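Local atomic coordinates of cutinase-like protein (Cryptococcus sp., PDB entry 2CZQ), a protein that probably hydrolyses carboxylic esters as a cutinase-like enzyme of the alpha/beta hydrolase fold. Residues Ala58-Ala61 against Asp62-Arg66. Sequence-based numbering, arbitrary orientation. Where two conformers were deposited one is given.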
loop_
_atom_site.group_PDB
_atom_site.type_symbol
_atom_site.label_atom_id
_atom_site.label_comp_id
_atom_site.label_asym_id
_atom_site.label_seq_id
_atom_site.Cartn_x
_atom_site.Cartn_y
_atom_site.Cartn_z
ATOM N N ALA A 58 9.519 -5.258 -12.170
ATOM C CA ALA A 58 9.628 -3.895 -12.685
ATOM C C ALA A 58 8.865 -2.903 -11.803
ATOM O O ALA A 58 9.266 -1.749 -11.671
ATOM C CB ALA A 58 9.162 -3.813 -14.128
ATOM N N GLY A 59 7.768 -3.351 -11.200
ATOM C CA GLY A 59 7.005 -2.521 -10.283
ATOM C C GLY A 59 7.786 -2.236 -9.017
ATOM O O GLY A 59 7.928 -1.083 -8.609
ATOM N N THR A 60 8.309 -3.284 -8.393
ATOM C CA THR A 60 9.153 -3.118 -7.218
ATOM C C THR A 60 10.314 -2.161 -7.502
ATOM O O THR A 60 10.605 -1.268 -6.707
ATOM C CB THR A 60 9.674 -4.490 -6.783
ATOM O OG1 THR A 60 8.570 -5.289 -6.329
ATOM C CG2 THR A 60 10.661 -4.380 -5.606
ATOM N N ALA A 61 10.977 -2.359 -8.638
ATOM C CA ALA A 61 12.119 -1.524 -8.998
ATOM C C ALA A 61 11.719 -0.061 -9.153
ATOM O O ALA A 61 12.464 0.833 -8.746
ATOM C CB ALA A 61 12.785 -2.032 -10.261
ATOM N N ASP A 62 10.552 0.191 -9.739
ATOM C CA ASP A 62 10.133 1.560 -9.982
ATOM C C ASP A 62 9.677 2.270 -8.705
ATOM O O ASP A 62 9.879 3.476 -8.566
ATOM C CB ASP A 62 9.079 1.624 -11.080
ATOM C CG ASP A 62 8.878 3.015 -11.596
ATOM O OD1 ASP A 62 9.877 3.645 -12.025
ATOM O OD2 ASP A 62 7.747 3.541 -11.590
ATOM N N ILE A 63 9.081 1.534 -7.766
ATOM C CA ILE A 63 8.788 2.091 -6.444
ATOM C C ILE A 63 10.078 2.620 -5.813
ATOM O O ILE A 63 10.156 3.760 -5.346
ATOM C CB ILE A 63 8.173 1.017 -5.517
ATOM C CG1 ILE A 63 6.774 0.611 -5.984
ATOM C CG2 ILE A 63 8.123 1.512 -4.064
ATOM C CD1 ILE A 63 6.300 -0.695 -5.344
ATOM N N ILE A 64 11.089 1.758 -5.793
ATOM C CA ILE A 64 12.353 2.085 -5.152
ATOM C C ILE A 64 13.063 3.210 -5.902
ATOM O O ILE A 64 13.629 4.112 -5.283
ATOM C CB ILE A 64 13.219 0.820 -4.991
ATOM C CG1 ILE A 64 12.544 -0.145 -4.003
ATOM C CG2 ILE A 64 14.625 1.191 -4.531
ATOM C CD1 ILE A 64 13.192 -1.512 -3.908
ATOM N N ARG A 65 12.995 3.175 -7.232
ATOM C CA ARG A 65 13.540 4.249 -8.061
ATOM C C ARG A 65 12.945 5.603 -7.666
ATOM O O ARG A 65 13.681 6.581 -7.485
ATOM C CB ARG A 65 13.305 3.963 -9.547
ATOM C CG ARG A 65 13.661 5.112 -10.489
ATOM C CD ARG A 65 12.787 5.167 -11.736
ATOM N NE ARG A 65 11.918 6.343 -11.772
ATOM C CZ ARG A 65 10.767 6.472 -11.113
ATOM N NH1 ARG A 65 10.318 5.501 -10.335
ATOM N NH2 ARG A 65 10.064 7.590 -11.229
ATOM N N ARG A 66 11.621 5.664 -7.530
ATOM C CA ARG A 66 10.964 6.916 -7.166
ATOM C C ARG A 66 11.377 7.381 -5.773
ATOM O O ARG A 66 11.616 8.573 -5.561
ATOM C CB ARG A 66 9.437 6.813 -7.278
ATOM C CG ARG A 66 8.702 8.116 -6.987
ATOM C CD ARG A 66 9.027 9.206 -7.987
ATOM N NE ARG A 66 8.411 10.500 -7.716
ATOM C CZ ARG A 66 8.893 11.418 -6.879
ATOM N NH1 ARG A 66 9.989 11.182 -6.169
ATOM N NH2 ARG A 66 8.271 12.584 -6.754
#
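The flat guanidinium of Arg65 comes back over one turn of helix to Asp62 and meets that residue's carbonyl carbon edge-on, C lying in the plane of the group. Bends at chi2 and chi3 fold the chain back this way, while at its base the backbone N and CB of Arg65 both meet Ala61 O. In the conformer described, Arg65 NH1 lies 2.5 Å from Asp62 OD1, a salt bridge between residues three apart; because Arg65 has a second conformer and the distance is short, its detail is doubtful. The other oxygen, OD2, has two further partners: it is hydrogen-bonded to the backbone N of Val47 and to Tyr44 OH. Asp62 CG stands anti to the backbone N (chi1 -166°), carrying the acid away from Ala58, while CB rests 3.4 Å from Ala58 O.

Four successive i to i+4 bonds form the helical frame: Ile63 N to Gly59 O (3.0 Å) is nearly straight, Arg65 N to Ala61 O measures 2.8 Å, and Asp62 N to Ala58 O (3.0 Å) is more bent, at 145° about the hydrogen. This is helix 57-73 in the beta-alpha-beta crossover of an alpha/beta hydrolase, linking outermost strand 41-45 to strand 78-84 and crossing over strand 9-14, which lies between them in the sheet.

Gly59 is buried, and Ile63 CG1, beside its own backbone N, lies 3.3 Å from Gly59 O; the branched hydrocarbon also meets Thr14 and Thr46. Thr60 and Ile64, one turn apart, run alongside each other in the same direction, with CG2 of Thr60 4.2 Å from CD1 of Ile64. Threonine suits this boundary: the side chain packs on Val93 and Gln97 of helix 86-98 while OG1 is hydrogen-bonded to Ala90 O. Alanine's small CB suits the exposed helix position of Ala61.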